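Local coordinates for protein leucine aminopeptidase A1, chloroplastic (Solanum lycopersicum, PDB 5D8N) that removes N-terminal amino acids, leucine by preference, from peptides as a magnesium-dependent homohexameric aminopeptidase and is also linked to protein-folding chaperone activity, at residues Leu47-Thr52 against Asn66-Gln71; Ser85-Ser90 against Gln95-Arg100; Leu266-Ala271 against Gly388-Ala393. The protein carries 1 engineered substitution. One frame throughout, in Å; residues are numbered along the deposited sequence.

Overall arrangement
Contacts 1 and 2 lie in the N-terminal domain, and contact 3 lies in the catalytic domain of this M17 peptidase. Contacts 1 and 2 are neighbours. Their centres are 12 Å apart and their nearest atoms about 4 Å apart, without touching. Helices 67-75 and 79-86 follow each other in the chain, and both contacts reach the same mixed sheet. Contact 3 is about 55 Å from contact 1 and 54 Å from contact 2, centre to centre, on the opposite side of the chain's centre. It holds Arg-389, predicted to be in the active site, and borders magnesium ligands Glu-387 and Lys-300. Contacts 1 and 2 lie away from those sites.

Contact 1. Residues Leu47-Thr52 against Asn66-Gln71; sequences LAIGAT and NPLLQQ
Ile-49 meets Leu-68 and Leu-69 through methyl groups alone. This is helix-on-sheet packing in the N-terminal domain, where strand 46-52 runs between strands 139-144 and 104-112 of a mixed sheet and helix 67-75 lies on it. Ile-49 CG2 is 4.4 Å from Leu-68 CD2. The same methyl is 4.4 Å from Leu-69 CD2, so it faces both leucines in a light, buried contact. The other branch of Leu-69 also looks to the strand: Leu-69 CD1 is 4.6 Å from Ala-51 CB. Leu-68 reaches in with CG anti to its backbone N (chi1 174°), which carries CD2 toward the strand. Leu-108 of strand 104-112 touches both Ile-49 and Leu-69 and joins them to the next strand. Met-56 and Phe-64, from loops, also touch Leu-69. Further out, Asn-66 fixes the start of the helix as its N-cap. Its ND2 is hydrogen-bonded to Ala-145 O, which ties the helix start to the residue following strand 139-144. The amide's other end caps the helix: Leu-69 N donates to Asn-66 OD1 at 2.8 Å, nearly straight at 169° and in the carbonyl plane.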
loop_
_atom_site.group_PDB
_atom_site.type_symbol
_atom_site.label_atom_id
_atom_site.label_comp_id
_atom_site.label_asym_id
_atom_site.label_seq_id
_atom_site.Cartn_x
_atom_site.Cartn_y
_atom_site.Cartn_z
ATOM N N LEU A 47 40.241 -34.900 -10.464
ATOM C CA LEU A 47 41.166 -33.896 -10.950
ATOM C C LEU A 47 40.341 -32.800 -11.616
ATOM O O LEU A 47 39.655 -33.034 -12.620
ATOM C CB LEU A 47 42.102 -34.537 -11.986
ATOM C CG LEU A 47 43.021 -33.574 -12.744
ATOM C CD1 LEU A 47 43.974 -32.839 -11.806
ATOM C CD2 LEU A 47 43.812 -34.335 -13.793
ATOM N N ALA A 48 40.506 -31.585 -11.121
ATOM C CA ALA A 48 39.864 -30.422 -11.714
ATOM C C ALA A 48 40.899 -29.561 -12.414
ATOM O O ALA A 48 41.914 -29.186 -11.816
ATOM C CB ALA A 48 39.176 -29.593 -10.628
ATOM N N ILE A 49 40.606 -29.210 -13.656
ATOM C CA ILE A 49 41.513 -28.414 -14.465
ATOM C C ILE A 49 40.860 -27.130 -14.953
ATOM O O ILE A 49 39.791 -27.143 -15.573
ATOM C CB ILE A 49 41.945 -29.204 -15.705
ATOM C CG1 ILE A 49 42.724 -30.433 -15.245
ATOM C CG2 ILE A 49 42.814 -28.328 -16.608
ATOM C CD1 ILE A 49 42.726 -31.531 -16.287
ATOM N N GLY A 50 41.508 -26.015 -14.648
ATOM C CA GLY A 50 40.992 -24.695 -15.004
ATOM C C GLY A 50 41.501 -24.335 -16.375
ATOM O O GLY A 50 42.717 -24.326 -16.573
ATOM N N ALA A 51 40.586 -24.127 -17.328
ATOM C CA ALA A 51 40.956 -23.838 -18.700
ATOM C C ALA A 51 40.271 -22.572 -19.165
ATOM O O ALA A 51 39.042 -22.482 -19.121
ATOM C CB ALA A 51 40.598 -25.005 -19.621
ATOM N N THR A 52 41.063 -21.703 -19.794
ATOM C CA THR A 52 40.548 -20.510 -20.448
ATOM C C THR A 52 39.964 -20.941 -21.783
ATOM O O THR A 52 40.265 -22.035 -22.264
ATOM C CB THR A 52 41.677 -19.471 -20.718
ATOM O OG1 THR A 52 42.633 -20.023 -21.633
ATOM C CG2 THR A 52 42.418 -19.065 -19.434
ATOM N N ASN A 66 46.282 -27.544 -26.514
ATOM C CA ASN A 66 46.893 -27.518 -25.191
ATOM C C ASN A 66 47.601 -28.838 -24.863
ATOM O O ASN A 66 46.993 -29.898 -24.875
ATOM C CB ASN A 66 45.835 -27.196 -24.126
ATOM C CG ASN A 66 46.401 -27.159 -22.722
ATOM O OD1 ASN A 66 46.396 -28.160 -22.008
ATOM N ND2 ASN A 66 46.845 -25.987 -22.304
ATOM N N PRO A 67 48.874 -28.768 -24.466
ATOM C CA PRO A 67 49.639 -29.989 -24.202
ATOM C C PRO A 67 49.042 -30.885 -23.104
ATOM O O PRO A 67 48.983 -32.099 -23.278
ATOM C CB PRO A 67 51.019 -29.456 -23.780
ATOM C CG PRO A 67 51.109 -28.095 -24.396
ATOM C CD PRO A 67 49.705 -27.553 -24.397
ATOM N N LEU A 68 48.686 -30.300 -21.958
ATOM C CA LEU A 68 48.103 -31.071 -20.868
ATOM C C LEU A 68 46.768 -31.720 -21.272
ATOM O O LEU A 68 46.580 -32.926 -21.125
ATOM C CB LEU A 68 47.902 -30.180 -19.648
ATOM C CG LEU A 68 47.158 -30.912 -18.536
ATOM C CD1 LEU A 68 47.964 -32.119 -18.086
ATOM C CD2 LEU A 68 46.871 -29.973 -17.376
ATOM N N LEU A 69 45.883 -30.950 -21.888
ATOM C CA LEU A 69 44.612 -31.510 -22.336
ATOM C C LEU A 69 44.778 -32.531 -23.460
ATOM O O LEU A 69 44.127 -33.580 -23.466
ATOM C CB LEU A 69 43.647 -30.402 -22.756
ATOM C CG LEU A 69 43.231 -29.458 -21.630
ATOM C CD1 LEU A 69 42.350 -28.351 -22.182
ATOM C CD2 LEU A 69 42.496 -30.233 -20.554
ATOM N N GLN A 70 45.685 -32.256 -24.385
ATOM C CA GLN A 70 45.986 -33.219 -25.450
ATOM C C GLN A 70 46.439 -34.568 -24.882
ATOM O O GLN A 70 46.022 -35.632 -25.341
ATOM C CB GLN A 70 47.048 -32.654 -26.398
ATOM C CG GLN A 70 47.270 -33.504 -27.646
ATOM C CD GLN A 70 48.512 -34.357 -27.545
ATOM O OE1 GLN A 70 49.549 -33.887 -27.070
ATOM N NE2 GLN A 70 48.405 -35.620 -27.958
ATOM N N GLN A 71 47.295 -34.533 -23.866
ATOM C CA GLN A 71 47.791 -35.774 -23.282
ATOM C C GLN A 71 46.721 -36.533 -22.495
ATOM O O GLN A 71 46.631 -37.753 -22.552
ATOM C CB GLN A 71 48.963 -35.462 -22.355
ATOM C CG GLN A 71 49.730 -36.707 -21.939
ATOM C CD GLN A 71 51.100 -36.396 -21.365
ATOM O OE1 GLN A 71 51.448 -35.233 -21.128
ATOM N NE2 GLN A 71 51.856 -37.451 -21.065
#

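Contact 2. Residues Ser85-Ser90 against Gln95-Arg100. With EDO (1,2-ethanediol), chain M.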
loop_
_atom_site.group_PDB
_atom_site.type_symbol
_atom_site.label_atom_id
_atom_site.label_comp_id
_atom_site.label_asym_id
_atom_site.label_seq_id
_atom_site.Cartn_x
_atom_site.Cartn_y
_atom_site.Cartn_z
ATOM N N SER A 85 33.141 -31.400 -26.898
ATOM C CA SER A 85 32.420 -30.827 -28.037
ATOM C C SER A 85 30.933 -31.179 -27.974
ATOM O O SER A 85 30.092 -30.319 -28.189
ATOM C CB SER A 85 33.012 -31.249 -29.387
ATOM O OG SER A 85 32.955 -32.648 -29.528
ATOM N N GLU A 86 30.592 -32.377 -27.521
ATOM C CA GLU A 86 29.171 -32.774 -27.455
ATOM C C GLU A 86 28.429 -31.848 -26.487
ATOM O O GLU A 86 27.250 -31.514 -26.681
ATOM C CB GLU A 86 29.030 -34.227 -27.002
ATOM C CG GLU A 86 29.363 -35.255 -28.077
ATOM C CD GLU A 86 29.637 -36.638 -27.519
ATOM O OE1 GLU A 86 29.215 -36.955 -26.375
ATOM O OE2 GLU A 86 30.229 -37.438 -28.263
ATOM N N GLU A 87 29.118 -31.497 -25.402
ATOM C CA GLU A 87 28.493 -30.724 -24.349
ATOM C C GLU A 87 28.761 -29.234 -24.545
ATOM O O GLU A 87 28.453 -28.435 -23.669
ATOM C CB GLU A 87 28.941 -31.215 -22.973
ATOM C CG GLU A 87 28.559 -32.672 -22.732
ATOM C CD GLU A 87 29.150 -33.271 -21.471
ATOM O OE1 GLU A 87 29.313 -32.519 -20.482
ATOM O OE2 GLU A 87 29.423 -34.507 -21.470
ATOM N N ASP A 88 29.300 -28.868 -25.704
ATOM C CA ASP A 88 29.521 -27.466 -26.060
ATOM C C ASP A 88 30.411 -26.725 -25.043
ATOM O O ASP A 88 30.143 -25.581 -24.692
ATOM C CB ASP A 88 28.161 -26.774 -26.205
ATOM C CG ASP A 88 28.238 -25.467 -26.968
ATOM O OD1 ASP A 88 28.981 -25.397 -27.961
ATOM O OD2 ASP A 88 27.557 -24.502 -26.572
ATOM N N PHE A 89 31.405 -27.401 -24.478
ATOM C CA PHE A 89 32.326 -26.757 -23.526
ATOM C C PHE A 89 33.475 -26.166 -24.330
ATOM O O PHE A 89 34.130 -26.884 -25.077
ATOM C CB PHE A 89 32.899 -27.782 -22.535
ATOM C CG PHE A 89 33.885 -27.214 -21.560
ATOM C CD1 PHE A 89 33.459 -26.566 -20.415
ATOM C CD2 PHE A 89 35.244 -27.337 -21.763
ATOM C CE1 PHE A 89 34.366 -26.002 -19.534
ATOM C CE2 PHE A 89 36.159 -26.730 -20.911
ATOM C CZ PHE A 89 35.727 -26.088 -19.769
ATOM N N SER A 90 33.665 -24.855 -24.247
ATOM C CA SER A 90 34.770 -24.183 -24.939
ATOM C C SER A 90 35.554 -23.306 -23.959
ATOM O O SER A 90 36.323 -22.435 -24.364
ATOM C CB SER A 90 34.228 -23.327 -26.093
ATOM O OG SER A 90 33.344 -22.340 -25.591
ATOM N N GLN A 95 31.369 -22.514 -17.325
ATOM C CA GLN A 95 31.103 -23.773 -18.008
ATOM C C GLN A 95 31.869 -24.856 -17.272
ATOM O O GLN A 95 32.937 -24.620 -16.720
ATOM C CB GLN A 95 31.576 -23.706 -19.462
ATOM C CG GLN A 95 30.664 -22.891 -20.374
ATOM C CD GLN A 95 31.041 -23.043 -21.833
ATOM O OE1 GLN A 95 32.183 -23.366 -22.162
ATOM N NE2 GLN A 95 30.088 -22.814 -22.721
ATOM N N SER A 96 31.404 -26.087 -17.393
ATOM C CA SER A 96 32.173 -27.219 -16.910
ATOM C C SER A 96 31.776 -28.497 -17.620
ATOM O O SER A 96 30.681 -28.589 -18.192
ATOM C CB SER A 96 32.005 -27.365 -15.406
ATOM O OG SER A 96 30.764 -27.962 -15.110
ATOM N N VAL A 97 32.728 -29.425 -17.679
ATOM C CA VAL A 97 32.484 -30.795 -18.129
ATOM C C VAL A 97 32.988 -31.732 -17.043
ATOM O O VAL A 97 34.028 -31.449 -16.446
ATOM C CB VAL A 97 33.285 -31.126 -19.407
ATOM C CG1 VAL A 97 33.260 -32.622 -19.684
ATOM C CG2 VAL A 97 32.707 -30.385 -20.597
ATOM N N ASN A 98 32.241 -32.806 -16.784
ATOM C CA ASN A 98 32.563 -33.775 -15.740
ATOM C C ASN A 98 32.596 -35.151 -16.391
ATOM O O ASN A 98 31.590 -35.610 -16.942
ATOM C CB ASN A 98 31.522 -33.739 -14.603
ATOM C CG ASN A 98 31.956 -34.520 -13.363
ATOM O OD1 ASN A 98 32.140 -35.740 -13.401
ATOM N ND2 ASN A 98 32.081 -33.816 -12.239
ATOM N N LEU A 99 33.761 -35.789 -16.363
ATOM C CA LEU A 99 33.933 -37.089 -16.979
ATOM C C LEU A 99 34.477 -38.131 -16.006
ATOM O O LEU A 99 35.588 -38.002 -15.493
ATOM C CB LEU A 99 34.846 -36.939 -18.178
ATOM C CG LEU A 99 34.995 -38.197 -19.027
ATOM C CD1 LEU A 99 33.702 -38.566 -19.747
ATOM C CD2 LEU A 99 36.122 -37.976 -20.016
ATOM N N ARG A 100 33.672 -39.161 -15.755
ATOM C CA ARG A 100 34.045 -40.313 -14.931
ATOM C C ARG A 100 34.478 -41.482 -15.798
ATOM O O ARG A 100 33.809 -41.807 -16.777
ATOM C CB ARG A 100 32.851 -40.767 -14.093
ATOM C CG ARG A 100 33.145 -41.992 -13.228
ATOM C CD ARG A 100 34.182 -41.687 -12.159
ATOM N NE ARG A 100 34.190 -42.653 -11.074
ATOM C CZ ARG A 100 34.935 -43.751 -11.045
ATOM N NH1 ARG A 100 35.685 -44.120 -12.080
ATOM N NH2 ARG A 100 34.820 -44.571 -10.016
HETATM C C1 EDO M . 26.108 -30.124 -19.247
HETATM O O1 EDO M . 26.831 -28.971 -18.805
HETATM C C2 EDO M . 26.296 -30.312 -20.749
HETATM O O2 EDO M . 26.147 -29.093 -21.501
HETATM O O HOH W 1 29.654 -33.151 -17.907
HETATM O O HOH W 2 30.765 -36.077 -19.711
HETATM O O HOH W 3 29.290 -29.951 -19.969
HETATM O O HOH W 4 30.688 -23.012 -25.604
#
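Phe-89, Gln-95 and Val-97 carry this contact. The Phe-89 ring meets Gln-95 O at its edge, with CE1 3.4 Å from that oxygen. Ring atom CD1 of Phe-89 is 3.6 Å from Gln-95 CB. Val-97 CG2 lies obliquely by the base of the ring; its 3.3 Å approach to Phe-89 CB is doubtful, because Val-97 has two conformers. Gln-95 sends its extended chain back to the loop, where OE1 accepts from Ser-90 N at 3.0 Å, with the donor tilted 19° from the carbonyl plane. OE1 also accepts from Lys-92 N, so two backbone donors hold it. A Schellman motif ends helix 79-86 here, with Asp-88 as the C-prime residue, and the turn leads back to 96-101, an outermost strand of the sheet within this chain. An alanine in place of Gln-95 would probably leave both Ser-90 N and Lys-92 N without this acceptor, and the loop after the helix freer to move. One water accepts from Gln-95 NE2 and donates to Asp-88 O. Glu-87 is salt-bridged through OE2 to Arg-105 of the second subunit. Waters link its carboxylate to the strand: one donates to Glu-87 OE1 at 2.7 Å and accepts from Asn-98 N at 2.8 Å.

Contact 3. Residues Leu266-Ala271 against Gly388-Ala393; sequences LAVAAA and GRLTLA
Val-268, Leu-390 and Thr-391 meet with no flat side chain between them. The guanidinium of Arg-389, predicted to be an active-site residue, is the one flat side-chain group in the two segments and takes no part: its CB points away from helix 263-269, and Phe-486 and Leu-487 of helix 479-488 touch that side chain. The contact is wholly aliphatic. Val-268 CG2 is 3.7 Å from Leu-390 CB. Leu-390 CD2 also approaches that methyl in one of two conformers, so this part is less certain. Thr-391 CG2 is 3.9 Å from Val-268 CB and just as near Val-268 CG2, so that methyl meets both residues. The side chains of Val-268 and Thr-391 cross at about a right angle. Here the ends of two helices pack together in the catalytic domain of the M17 family. Cys-356 of strand 347-358 in the central sheet touches both Val-268 and Thr-391. The contact borders the magnesium-binding residues: Val-268 touches Glu-387, which binds both ions, and the Thr-391 side chain is about 5 Å from that of Lys-300, another ligand. Thr-391 has its hydroxyl turned back to its own helix, with chi1 at 68°, and this leaves CG2 to face Val-268. Thr-391 OG1 donates to Gly-388 O at 2.7 Å, in the carbonyl plane and on a lone pair. Gly-388 O also accepts from Leu-392 N at 3.1 Å.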
loop_
_atom_site.group_PDB
_atom_site.type_symbol
_atom_site.label_atom_id
_atom_site.label_comp_id
_atom_site.label_asym_id
_atom_site.label_seq_id
_atom_site.Cartn_x
_atom_site.Cartn_y
_atom_site.Cartn_z
ATOM N N LEU A 266 22.661 2.373 24.539
ATOM C CA LEU A 266 21.850 1.831 25.611
ATOM C C LEU A 266 20.372 2.054 25.375
ATOM O O LEU A 266 19.552 1.209 25.721
ATOM C CB LEU A 266 22.280 2.400 26.960
ATOM C CG LEU A 266 23.661 1.916 27.415
ATOM C CD1 LEU A 266 24.140 2.652 28.659
ATOM C CD2 LEU A 266 23.604 0.443 27.747
ATOM N N ALA A 267 20.019 3.122 24.678
ATOM C CA ALA A 267 18.613 3.310 24.325
ATOM C C ALA A 267 18.099 2.218 23.372
ATOM O O ALA A 267 16.990 1.724 23.516
ATOM C CB ALA A 267 18.413 4.674 23.691
ATOM N N VAL A 268 18.921 1.842 22.409
ATOM C CA VAL A 268 18.524 0.792 21.472
ATOM C C VAL A 268 18.391 -0.515 22.210
ATOM O O VAL A 268 17.446 -1.258 22.007
ATOM C CB VAL A 268 19.584 0.621 20.354
ATOM C CG1 VAL A 268 19.216 -0.545 19.453
ATOM C CG2 VAL A 268 19.667 1.892 19.517
ATOM N N ALA A 269 19.317 -0.764 23.121
ATOM C CA ALA A 269 19.338 -2.007 23.896
ATOM C C ALA A 269 18.248 -2.151 24.982
ATOM O O ALA A 269 18.010 -3.242 25.486
ATOM C CB ALA A 269 20.705 -2.171 24.536
ATOM N N ALA A 270 17.599 -1.052 25.344
ATOM C CA ALA A 270 16.776 -1.000 26.547
ATOM C C ALA A 270 15.580 -1.953 26.493
ATOM O O ALA A 270 15.196 -2.535 27.504
ATOM C CB ALA A 270 16.294 0.431 26.788
ATOM N N ALA A 271 15.005 -2.150 25.314
ATOM C CA ALA A 271 13.802 -2.999 25.246
ATOM C C ALA A 271 14.135 -4.442 25.635
ATOM O O ALA A 271 13.309 -5.124 26.260
ATOM C CB ALA A 271 13.190 -2.961 23.849
ATOM N N GLY A 388 20.350 0.837 14.292
ATOM C CA GLY A 388 21.710 0.329 14.225
ATOM C C GLY A 388 22.766 1.436 14.278
ATOM O O GLY A 388 23.773 1.305 14.974
ATOM N N ARG A 389 22.511 2.536 13.568
ATOM C CA ARG A 389 23.447 3.635 13.516
ATOM C C ARG A 389 23.615 4.284 14.864
ATOM O O ARG A 389 24.686 4.816 15.129
ATOM C CB ARG A 389 23.049 4.674 12.479
ATOM C CG ARG A 389 21.685 5.300 12.734
ATOM C CD ARG A 389 21.246 6.118 11.534
ATOM N NE ARG A 389 20.918 5.247 10.416
ATOM C CZ ARG A 389 20.575 5.670 9.199
ATOM N NH1 ARG A 389 20.591 6.958 8.890
ATOM N NH2 ARG A 389 20.341 4.790 8.254
ATOM N N LEU A 390 22.612 4.186 15.736
ATOM C CA LEU A 390 22.756 4.720 17.085
ATOM C C LEU A 390 23.830 3.950 17.852
ATOM O O LEU A 390 24.585 4.532 18.626
ATOM C CB LEU A 390 21.446 4.706 17.882
ATOM C CG LEU A 390 20.453 5.867 17.750
ATOM C CD1 LEU A 390 20.199 6.206 16.291
ATOM C CD2 LEU A 390 19.135 5.518 18.433
ATOM N N THR A 391 23.801 2.629 17.740
ATOM C CA THR A 391 24.789 1.818 18.428
ATOM C C THR A 391 26.174 2.118 17.883
ATOM O O THR A 391 27.165 2.156 18.619
ATOM C CB THR A 391 24.489 0.314 18.352
ATOM O OG1 THR A 391 24.639 -0.180 17.014
ATOM C CG2 THR A 391 23.085 0.048 18.838
ATOM N N LEU A 392 26.246 2.316 16.573
ATOM C CA LEU A 392 27.535 2.656 15.961
ATOM C C LEU A 392 28.076 3.998 16.410
ATOM O O LEU A 392 29.286 4.184 16.489
ATOM C CB LEU A 392 27.441 2.646 14.444
ATOM C CG LEU A 392 27.348 1.260 13.799
ATOM C CD1 LEU A 392 26.963 1.422 12.343
ATOM C CD2 LEU A 392 28.685 0.535 13.919
ATOM N N ALA A 393 27.190 4.946 16.684
ATOM C CA ALA A 393 27.630 6.235 17.185
ATOM C C ALA A 393 28.538 6.113 18.419
ATOM O O ALA A 393 29.660 6.613 18.454
ATOM C CB ALA A 393 26.419 7.089 17.488
#